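Local coordinates for splicing factor U2AF 35 KDA subunit (Homo sapiens, PDB 1JMT), which pairs with U2AF2 in the U2AF heterodimer and mediates the protein-protein and protein-RNA interactions needed for accurate 3'-splice site selection in pre-mRNA, at residues A[3-8]-A[70-75]; A[9-14]-A[66-71]; A[38-43]-A[55-60]. The protein carries 1 engineered substitution. One frame throughout, in Å; residues are numbered along the deposited sequence.

Contact 1 (A[3-8]-A[70-75]); sequences TIALLN and NVYVKF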
loop_
_atom_site.group_PDB
_atom_site.type_symbol
_atom_site.label_atom_id
_atom_site.label_comp_id
_atom_site.label_asym_id
_atom_site.label_seq_id
_atom_site.Cartn_x
_atom_site.Cartn_y
_atom_site.Cartn_z
ATOM N N THR A 3 -10.396 7.724 -7.276
ATOM C CA THR A 3 -9.267 6.819 -7.193
ATOM C C THR A 3 -8.044 7.424 -6.517
ATOM O O THR A 3 -7.669 8.562 -6.799
ATOM C CB THR A 3 -8.852 6.350 -8.593
ATOM O OG1 THR A 3 -10.007 5.896 -9.305
ATOM C CG2 THR A 3 -7.850 5.211 -8.493
ATOM N N ILE A 4 -7.437 6.650 -5.622
ATOM C CA ILE A 4 -6.231 7.069 -4.921
ATOM C C ILE A 4 -5.124 6.076 -5.286
ATOM O O ILE A 4 -5.404 4.953 -5.704
ATOM C CB ILE A 4 -6.414 7.056 -3.384
ATOM C CG1 ILE A 4 -6.491 5.613 -2.864
ATOM C CG2 ILE A 4 -7.681 7.814 -3.006
ATOM C CD1 ILE A 4 -6.465 5.511 -1.342
ATOM N N ALA A 5 -3.875 6.501 -5.140
ATOM C CA ALA A 5 -2.732 5.648 -5.431
ATOM C C ALA A 5 -1.781 5.630 -4.246
ATOM O O ALA A 5 -1.447 6.678 -3.701
ATOM C CB ALA A 5 -1.994 6.161 -6.664
ATOM N N LEU A 6 -1.363 4.434 -3.843
ATOM C CA LEU A 6 -0.411 4.275 -2.752
ATOM C C LEU A 6 0.862 3.879 -3.497
ATOM O O LEU A 6 0.985 2.763 -4.007
ATOM C CB LEU A 6 -0.881 3.182 -1.795
ATOM C CG LEU A 6 -2.282 3.429 -1.214
ATOM C CD1 LEU A 6 -2.618 2.320 -0.233
ATOM C CD2 LEU A 6 -2.333 4.787 -0.514
ATOM N N LEU A 7 1.792 4.825 -3.576
ATOM C CA LEU A 7 3.024 4.651 -4.330
ATOM C C LEU A 7 4.087 3.718 -3.774
ATOM O O LEU A 7 4.546 3.866 -2.637
ATOM C CB LEU A 7 3.638 6.028 -4.612
ATOM C CG LEU A 7 2.631 7.022 -5.215
ATOM C CD1 LEU A 7 3.273 8.388 -5.372
ATOM C CD2 LEU A 7 2.136 6.503 -6.560
ATOM N N ASN A 8 4.457 2.752 -4.608
ATOM C CA ASN A 8 5.477 1.768 -4.292
ATOM C C ASN A 8 5.296 1.155 -2.916
ATOM O O ASN A 8 6.265 0.831 -2.238
ATOM C CB ASN A 8 6.859 2.414 -4.387
ATOM C CG ASN A 8 7.212 2.845 -5.801
ATOM O OD1 ASN A 8 8.235 3.488 -6.016
ATOM N ND2 ASN A 8 6.372 2.488 -6.771
ATOM N N ASN A 70 2.525 -0.314 -7.120
ATOM C CA ASN A 70 1.625 0.658 -6.542
ATOM C C ASN A 70 0.321 -0.051 -6.246
ATOM O O ASN A 70 0.058 -1.161 -6.732
ATOM C CB ASN A 70 1.306 1.789 -7.517
ATOM C CG ASN A 70 2.502 2.633 -7.849
ATOM O OD1 ASN A 70 3.463 2.704 -7.085
ATOM N ND2 ASN A 70 2.441 3.303 -8.990
ATOM N N VAL A 71 -0.501 0.607 -5.447
ATOM C CA VAL A 71 -1.810 0.092 -5.133
ATOM C C VAL A 71 -2.775 1.181 -5.572
ATOM O O VAL A 71 -2.525 2.366 -5.343
ATOM C CB VAL A 71 -1.976 -0.177 -3.622
ATOM C CG1 VAL A 71 -3.471 -0.348 -3.274
ATOM C CG2 VAL A 71 -1.212 -1.436 -3.254
ATOM N N TYR A 72 -3.849 0.786 -6.244
ATOM C CA TYR A 72 -4.860 1.741 -6.663
ATOM C C TYR A 72 -6.160 1.298 -6.043
ATOM O O TYR A 72 -6.510 0.126 -6.102
ATOM C CB TYR A 72 -4.998 1.788 -8.180
ATOM C CG TYR A 72 -3.809 2.404 -8.854
ATOM C CD1 TYR A 72 -2.722 1.623 -9.232
ATOM C CD2 TYR A 72 -3.747 3.782 -9.077
ATOM C CE1 TYR A 72 -1.602 2.190 -9.815
ATOM C CE2 TYR A 72 -2.625 4.363 -9.660
ATOM C CZ TYR A 72 -1.558 3.559 -10.025
ATOM O OH TYR A 72 -0.440 4.115 -10.596
ATOM N N VAL A 73 -6.862 2.244 -5.434
ATOM C CA VAL A 73 -8.128 1.962 -4.786
ATOM C C VAL A 73 -9.180 2.931 -5.302
ATOM O O VAL A 73 -9.029 4.141 -5.177
ATOM C CB VAL A 73 -8.014 2.131 -3.259
ATOM C CG1 VAL A 73 -9.332 1.755 -2.585
ATOM C CG2 VAL A 73 -6.864 1.296 -2.735
ATOM N N LYS A 74 -10.240 2.402 -5.894
ATOM C CA LYS A 74 -11.295 3.263 -6.398
ATOM C C LYS A 74 -12.436 3.191 -5.398
ATOM O O LYS A 74 -13.078 2.148 -5.249
ATOM C CB LYS A 74 -11.767 2.797 -7.782
ATOM C CG LYS A 74 -12.783 3.741 -8.436
ATOM C CD LYS A 74 -13.248 3.200 -9.777
ATOM C CE LYS A 74 -14.101 4.211 -10.522
ATOM N NZ LYS A 74 -14.458 3.715 -11.884
ATOM N N PHE A 75 -12.652 4.290 -4.683
ATOM C CA PHE A 75 -13.722 4.351 -3.705
ATOM C C PHE A 75 -15.015 4.707 -4.419
ATOM O O PHE A 75 -15.005 5.392 -5.447
ATOM C CB PHE A 75 -13.431 5.407 -2.632
ATOM C CG PHE A 75 -12.331 5.022 -1.675
ATOM C CD1 PHE A 75 -11.017 5.426 -1.902
ATOM C CD2 PHE A 75 -12.611 4.244 -0.553
ATOM C CE1 PHE A 75 -9.996 5.058 -1.018
ATOM C CE2 PHE A 75 -11.595 3.871 0.334
ATOM C CZ PHE A 75 -10.287 4.281 0.097
#
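Strands 3-7 and 70-75 run antiparallel as neighbours inside the sheet, joined by paired backbone hydrogen bonds between Ile4 and Val73 and between Leu6 and Val71. The bond from Leu6 N to Val71 O measures 2.8 Å, and that from Ile4 N to Val73 O 3.0 Å. Thr3 with Lys74 and Ala5 with Tyr72 form the non-hydrogen-bonded pairs, where CA-H groups approach carbonyl oxygens instead. These are the first and third strands of an RNA recognition motif, the two that lie centrally in its βαββαβ fold, and their side chains alternate between its faces. On the helix-covered face Ile4 lies alongside Val73, CG1 3.8 Å from Val73 CB. Because Ile4 CG1 sits between the backbone N and the carbonyl carbon (chi1 71°), CD1 reaches the edge of the Phe75 ring, 3.6 Å from CE1; Val73 CG1 lies over one face of that ring, toward its rim. Ala81, Val85 and Leu88 of helix 78-88 pack against Ile4 on this face. On the other face Ala5 CB meets the Tyr72 ring obliquely, 3.6 Å from CE2. Where the chain turns at Asn8, a side chain takes over the pairing: Asn70 OD1 accepts Asn8 N at 2.7 Å, nearly straight at 172°, and weakly Asn8 ND2 at 2.9 Å, with the two amide planes 21° apart.

Contact 2 (A[9-14]-A[66-71]); sequences IYRNPQ and HLVGNV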
loop_
_atom_site.group_PDB
_atom_site.type_symbol
_atom_site.label_atom_id
_atom_site.label_comp_id
_atom_site.label_asym_id
_atom_site.label_seq_id
_atom_site.Cartn_x
_atom_site.Cartn_y
_atom_site.Cartn_z
ATOM N N ILE A 9 4.051 0.981 -2.506
ATOM C CA ILE A 9 3.790 0.413 -1.197
ATOM C C ILE A 9 4.014 -1.106 -1.167
ATOM O O ILE A 9 4.375 -1.657 -0.132
ATOM C CB ILE A 9 2.356 0.748 -0.744
ATOM C CG1 ILE A 9 2.218 0.490 0.760
ATOM C CG2 ILE A 9 1.350 -0.055 -1.575
ATOM C CD1 ILE A 9 0.966 1.079 1.366
ATOM N N TYR A 10 3.821 -1.773 -2.302
ATOM C CA TYR A 10 4.001 -3.217 -2.360
ATOM C C TYR A 10 5.442 -3.602 -2.658
ATOM O O TYR A 10 5.900 -3.492 -3.792
ATOM C CB TYR A 10 3.094 -3.836 -3.422
ATOM C CG TYR A 10 3.105 -5.350 -3.409
ATOM C CD1 TYR A 10 2.713 -6.057 -2.273
ATOM C CD2 TYR A 10 3.515 -6.077 -4.523
ATOM C CE1 TYR A 10 2.729 -7.448 -2.245
ATOM C CE2 TYR A 10 3.538 -7.471 -4.508
ATOM C CZ TYR A 10 3.142 -8.150 -3.365
ATOM O OH TYR A 10 3.159 -9.529 -3.344
ATOM N N ARG A 11 6.149 -4.059 -1.632
ATOM C CA ARG A 11 7.542 -4.468 -1.772
ATOM C C ARG A 11 7.698 -5.975 -1.737
ATOM O O ARG A 11 6.859 -6.680 -1.176
ATOM C CB ARG A 11 8.394 -3.839 -0.665
ATOM C CG ARG A 11 8.839 -2.413 -0.929
ATOM C CD ARG A 11 8.260 -1.843 -2.212
ATOM N NE ARG A 11 8.899 -0.589 -2.585
ATOM C CZ ARG A 11 9.053 0.440 -1.757
ATOM N NH1 ARG A 11 8.616 0.376 -0.500
ATOM N NH2 ARG A 11 9.646 1.545 -2.181
ATOM N N ASN A 12 8.778 -6.462 -2.334
ATOM C CA ASN A 12 9.035 -7.893 -2.363
ATOM C C ASN A 12 10.437 -8.258 -2.882
ATOM O O ASN A 12 10.570 -8.818 -3.968
ATOM C CB ASN A 12 7.964 -8.574 -3.218
ATOM C CG ASN A 12 7.829 -10.048 -2.915
ATOM O OD1 ASN A 12 8.385 -10.546 -1.937
ATOM N ND2 ASN A 12 7.065 -10.753 -3.739
ATOM N N PRO A 13 11.498 -7.921 -2.121
ATOM C CA PRO A 13 12.903 -8.193 -2.449
ATOM C C PRO A 13 13.373 -9.592 -2.895
ATOM O O PRO A 13 13.474 -9.829 -4.094
ATOM C CB PRO A 13 13.624 -7.674 -1.215
ATOM C CG PRO A 13 12.917 -6.375 -1.033
ATOM C CD PRO A 13 11.437 -6.789 -1.175
ATOM N N GLN A 14 13.685 -10.510 -1.977
ATOM C CA GLN A 14 14.161 -11.836 -2.412
ATOM C C GLN A 14 13.314 -13.038 -2.000
ATOM O O GLN A 14 13.451 -14.126 -2.573
ATOM C CB GLN A 14 15.603 -12.080 -1.941
ATOM C CG GLN A 14 15.709 -12.523 -0.483
ATOM C CD GLN A 14 16.746 -11.751 0.283
ATOM O OE1 GLN A 14 16.957 -10.556 0.040
ATOM N NE2 GLN A 14 17.391 -12.419 1.235
ATOM N N HIS A 66 7.977 -7.875 -10.241
ATOM C CA HIS A 66 7.347 -8.266 -8.977
ATOM C C HIS A 66 7.995 -7.659 -7.735
ATOM O O HIS A 66 7.537 -7.892 -6.614
ATOM C CB HIS A 66 7.364 -9.790 -8.839
ATOM C CG HIS A 66 6.731 -10.510 -9.989
ATOM N ND1 HIS A 66 5.383 -10.442 -10.256
ATOM C CD2 HIS A 66 7.269 -11.303 -10.947
ATOM C CE1 HIS A 66 5.113 -11.162 -11.332
ATOM N NE2 HIS A 66 6.240 -11.695 -11.769
ATOM N N LEU A 67 9.050 -6.878 -7.934
ATOM C CA LEU A 67 9.779 -6.268 -6.824
ATOM C C LEU A 67 9.090 -5.079 -6.161
ATOM O O LEU A 67 9.168 -4.912 -4.943
ATOM C CB LEU A 67 11.168 -5.838 -7.300
ATOM C CG LEU A 67 11.975 -6.920 -8.019
ATOM C CD1 LEU A 67 13.261 -6.313 -8.555
ATOM C CD2 LEU A 67 12.265 -8.079 -7.069
ATOM N N VAL A 68 8.430 -4.248 -6.960
ATOM C CA VAL A 68 7.754 -3.069 -6.429
ATOM C C VAL A 68 6.465 -2.773 -7.175
ATOM O O VAL A 68 6.401 -2.911 -8.392
ATOM C CB VAL A 68 8.659 -1.822 -6.525
ATOM C CG1 VAL A 68 7.925 -0.601 -5.974
ATOM C CG2 VAL A 68 9.959 -2.062 -5.757
ATOM N N GLY A 69 5.442 -2.353 -6.442
ATOM C CA GLY A 69 4.189 -2.041 -7.088
ATOM C C GLY A 69 3.344 -1.021 -6.357
ATOM O O GLY A 69 3.441 -0.856 -5.140
ATOM N N ASN A 70 2.525 -0.314 -7.120
ATOM C CA ASN A 70 1.625 0.658 -6.542
ATOM C C ASN A 70 0.321 -0.051 -6.246
ATOM O O ASN A 70 0.058 -1.161 -6.732
ATOM C CB ASN A 70 1.306 1.789 -7.517
ATOM C CG ASN A 70 2.502 2.633 -7.849
ATOM O OD1 ASN A 70 3.463 2.704 -7.085
ATOM N ND2 ASN A 70 2.441 3.303 -8.990
ATOM N N VAL A 71 -0.501 0.607 -5.447
ATOM C CA VAL A 71 -1.810 0.092 -5.133
ATOM C C VAL A 71 -2.775 1.181 -5.572
ATOM O O VAL A 71 -2.525 2.366 -5.343
ATOM C CB VAL A 71 -1.976 -0.177 -3.622
ATOM C CG1 VAL A 71 -3.471 -0.348 -3.274
ATOM C CG2 VAL A 71 -1.212 -1.436 -3.254
#
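Tyr10 and Gly69 hold strands 9-11 and 68-71 together through a pair of backbone hydrogen bonds: Tyr10 N donates to Gly69 O at 3.0 Å, and Gly69 N returns the bond to Tyr10 O at 2.9 Å. Ile9 faces the same glycine. Its N comes within 3.3 Å of Gly69 O but at too poor an angle to bond. With Ile9 and Tyr10 both set against Gly69, the pairing forms a classic beta bulge. Tyr10 CB comes within 3.5 Å of Gly69 O, and with no side chain on Gly69 the tyrosine has only backbone beside it from that residue.

Ile9 has CG1 anti to the backbone N (chi1 -165°), which leaves CG2 to meet Val71; the CG2 atoms of the two residues are only 3.4 Å apart, tighter than normal van der Waals contact. On the face opposite Tyr10, Arg11 lies alongside Val68. A sharp bend at chi2 (4°) brings CD and NE of Arg11 beside the valine methyls, with NE 3.5 Å from Val68 CG1 and Val68 CG2 at the guanidinium edge. Past the regular pairing, Asn12 N makes a weak hydrogen bond to Leu67 O at 3.1 Å, Leu67 CD2 approaches Asn12 O at 3.6 Å, and Asn12 CB packs against His66 O.

Farther out, Asp61 and Asp65 hold the turn at 66-67 by accepting the N-H groups of His66 and Leu67, while His35 ND1 bonds to Tyr10 OH and holds the end of that side chain. Helix 22-51 thus lies over the Tyr10 side of the sheet, Phe39 touching Tyr10, Ile9 and Val71, while Val59 of strand 54-59 also packs on Tyr10 and Val71.

Contact 3 (A[38-43]-A[55-60]); sequences EFFEEV and EEMNVC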
loop_
_atom_site.group_PDB
_atom_site.type_symbol
_atom_site.label_atom_id
_atom_site.label_comp_id
_atom_site.label_asym_id
_atom_site.label_seq_id
_atom_site.Cartn_x
_atom_site.Cartn_y
_atom_site.Cartn_z
ATOM N N GLU A 38 -2.427 -12.048 0.755
ATOM C CA GLU A 38 -2.400 -11.619 2.149
ATOM C C GLU A 38 -2.291 -10.093 2.188
ATOM O O GLU A 38 -2.981 -9.421 2.956
ATOM C CB GLU A 38 -1.194 -12.225 2.873
ATOM C CG GLU A 38 -0.972 -11.665 4.281
ATOM C CD GLU A 38 0.273 -12.221 4.960
ATOM O OE1 GLU A 38 1.389 -12.020 4.435
ATOM O OE2 GLU A 38 0.135 -12.860 6.026
ATOM N N PHE A 39 -1.414 -9.557 1.345
ATOM C CA PHE A 39 -1.201 -8.118 1.267
ATOM C C PHE A 39 -2.484 -7.416 0.847
ATOM O O PHE A 39 -2.901 -6.436 1.469
ATOM C CB PHE A 39 -0.104 -7.808 0.252
ATOM C CG PHE A 39 0.142 -6.343 0.055
ATOM C CD1 PHE A 39 0.899 -5.619 0.974
ATOM C CD2 PHE A 39 -0.388 -5.681 -1.052
ATOM C CE1 PHE A 39 1.123 -4.254 0.789
ATOM C CE2 PHE A 39 -0.169 -4.318 -1.244
ATOM C CZ PHE A 39 0.586 -3.605 -0.322
ATOM N N PHE A 40 -3.098 -7.937 -0.213
ATOM C CA PHE A 40 -4.329 -7.394 -0.781
ATOM C C PHE A 40 -5.418 -7.269 0.285
ATOM O O PHE A 40 -5.966 -6.189 0.506
ATOM C CB PHE A 40 -4.812 -8.303 -1.917
ATOM C CG PHE A 40 -5.836 -7.671 -2.814
ATOM C CD1 PHE A 40 -5.477 -7.196 -4.071
ATOM C CD2 PHE A 40 -7.159 -7.547 -2.406
ATOM C CE1 PHE A 40 -6.417 -6.608 -4.913
ATOM C CE2 PHE A 40 -8.108 -6.957 -3.240
ATOM C CZ PHE A 40 -7.735 -6.488 -4.498
ATOM N N GLU A 41 -5.720 -8.384 0.940
ATOM C CA GLU A 41 -6.733 -8.426 1.986
ATOM C C GLU A 41 -6.374 -7.411 3.066
ATOM O O GLU A 41 -7.225 -6.660 3.555
ATOM C CB GLU A 41 -6.795 -9.844 2.570
ATOM C CG GLU A 41 -7.845 -10.070 3.647
ATOM C CD GLU A 41 -7.441 -9.505 4.996
ATOM O OE1 GLU A 41 -6.356 -9.868 5.500
ATOM O OE2 GLU A 41 -8.212 -8.699 5.557
ATOM N N GLU A 42 -5.095 -7.381 3.415
ATOM C CA GLU A 42 -4.593 -6.467 4.427
ATOM C C GLU A 42 -4.951 -5.015 4.099
ATOM O O GLU A 42 -5.451 -4.278 4.951
ATOM C CB GLU A 42 -3.078 -6.603 4.531
ATOM C CG GLU A 42 -2.485 -5.862 5.701
ATOM C CD GLU A 42 -2.723 -6.579 7.011
ATOM O OE1 GLU A 42 -2.075 -7.622 7.243
ATOM O OE2 GLU A 42 -3.560 -6.102 7.805
ATOM N N VAL A 43 -4.702 -4.613 2.856
ATOM C CA VAL A 43 -4.974 -3.244 2.433
ATOM C C VAL A 43 -6.458 -2.999 2.191
ATOM O O VAL A 43 -7.025 -2.010 2.671
ATOM C CB VAL A 43 -4.154 -2.899 1.162
ATOM C CG1 VAL A 43 -4.473 -1.479 0.680
ATOM C CG2 VAL A 43 -2.668 -3.030 1.478
ATOM N N GLU A 55 -14.885 0.315 -4.599
ATOM C CA GLU A 55 -15.514 -0.132 -5.832
ATOM C C GLU A 55 -14.571 -1.100 -6.538
ATOM O O GLU A 55 -14.961 -2.197 -6.927
ATOM C CB GLU A 55 -15.788 1.082 -6.711
ATOM C CG GLU A 55 -16.618 0.825 -7.942
ATOM C CD GLU A 55 -17.171 2.118 -8.500
ATOM O OE1 GLU A 55 -17.960 2.768 -7.781
ATOM O OE2 GLU A 55 -16.810 2.491 -9.637
ATOM N N GLU A 56 -13.318 -0.683 -6.682
ATOM C CA GLU A 56 -12.293 -1.492 -7.333
ATOM C C GLU A 56 -10.948 -1.251 -6.669
ATOM O O GLU A 56 -10.680 -0.156 -6.180
ATOM C CB GLU A 56 -12.137 -1.106 -8.801
ATOM C CG GLU A 56 -13.260 -1.490 -9.718
ATOM C CD GLU A 56 -12.980 -1.027 -11.129
ATOM O OE1 GLU A 56 -12.045 -1.573 -11.759
ATOM O OE2 GLU A 56 -13.681 -0.106 -11.602
ATOM N N MET A 57 -10.102 -2.274 -6.679
ATOM C CA MET A 57 -8.771 -2.161 -6.113
ATOM C C MET A 57 -7.824 -3.113 -6.820
ATOM O O MET A 57 -8.209 -4.215 -7.208
ATOM C CB MET A 57 -8.775 -2.475 -4.616
ATOM C CG MET A 57 -7.400 -2.335 -3.990
ATOM S SD MET A 57 -7.344 -2.710 -2.225
ATOM C CE MET A 57 -5.840 -3.661 -2.142
ATOM N N ASN A 58 -6.579 -2.684 -6.984
ATOM C CA ASN A 58 -5.583 -3.520 -7.629
ATOM C C ASN A 58 -4.181 -3.212 -7.122
ATOM O O ASN A 58 -3.852 -2.065 -6.814
ATOM C CB ASN A 58 -5.637 -3.326 -9.145
ATOM C CG ASN A 58 -4.653 -4.220 -9.880
ATOM O OD1 ASN A 58 -4.567 -5.426 -9.610
ATOM N ND2 ASN A 58 -3.909 -3.639 -10.815
ATOM N N VAL A 59 -3.371 -4.256 -7.016
ATOM C CA VAL A 59 -1.988 -4.133 -6.587
ATOM C C VAL A 59 -1.198 -4.350 -7.873
ATOM O O VAL A 59 -1.310 -5.398 -8.505
ATOM C CB VAL A 59 -1.614 -5.212 -5.552
ATOM C CG1 VAL A 59 -0.132 -5.132 -5.229
ATOM C CG2 VAL A 59 -2.448 -5.033 -4.294
ATOM N N CYS A 60 -0.420 -3.348 -8.266
ATOM C CA CYS A 60 0.345 -3.417 -9.503
ATOM C C CYS A 60 1.763 -3.929 -9.358
ATOM O O CYS A 60 2.298 -4.061 -8.258
ATOM C CB CYS A 60 0.431 -2.038 -10.159
ATOM S SG CYS A 60 -1.125 -1.228 -10.489
#
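The methyl group of Met57 stands almost exactly over the centre of the Phe40 ring: CE is 3.9 Å from the centroid and 2° off the ring normal, a CH-pi contact of nearly axial geometry. SD lies above the same face but farther away, 4.6 Å from the centroid, making this a Met-aromatic contact as well. The methionine side chain runs out extended as far as SD, and then chi3, at 137°, turns CE in between the ring and the helix, where it also meets Val43 CB at 3.8 Å and Phe40 O at 3.7 Å.

Phe40 and Met57 approach from opposite directions, and the ring extends to the strand backbone; Phe40 CZ is 3.6 Å from Met57 O. Two residues on, Val59 CG2 wedges between the phenylalanines, 3.7 Å from Phe40 CD1 and 3.9 Å from Phe39 CE2, where it sits at the ring's edge. No hydrogen bond crosses the contact; it rests mainly on apolar side chains. Were Phe40 an alanine, the Met57 methyl would probably lose the ring face it rests on, a gap would open beside Val59, and the end of the methionine would be set free to turn.

Glu38, Phe39 and Glu42 touch an aromatic side chain of the bound peptide of the large subunit, U2AF2, and Glu38 OE1 makes a salt bridge to a basic one; this peptide-binding variant of the RNA recognition motif is known as the U2AF homology motif. Its long first helix, 22-51, lies here over an edge strand of the sheet, 54-59, with Met57 also touching Val73 of the neighbouring strand 68-75.

Contacts 1 and 2 are two lengths of one strand pair, 3-11 with 68-75, meeting at Asn70 and Val71 with centres about 13 Å apart. Along the chain, residues 3-14 come first, then helix 22-51 and strand 54-59, which make contact 3, and last the return strand 68-75; contact 3 therefore falls within the excursion that contacts 1 and 2 close. Its centre lies about 9 Å from that of contact 1 and 13 Å from that of contact 2. Strands 54-59 and 68-75 are sheet neighbours, with probable hydrogen bonds from Lys74 N to Glu56 O and from Cys60 N to Asn70 O. Helix and sheet thus form one domain, whose first helix also receives the U2AF2 peptide.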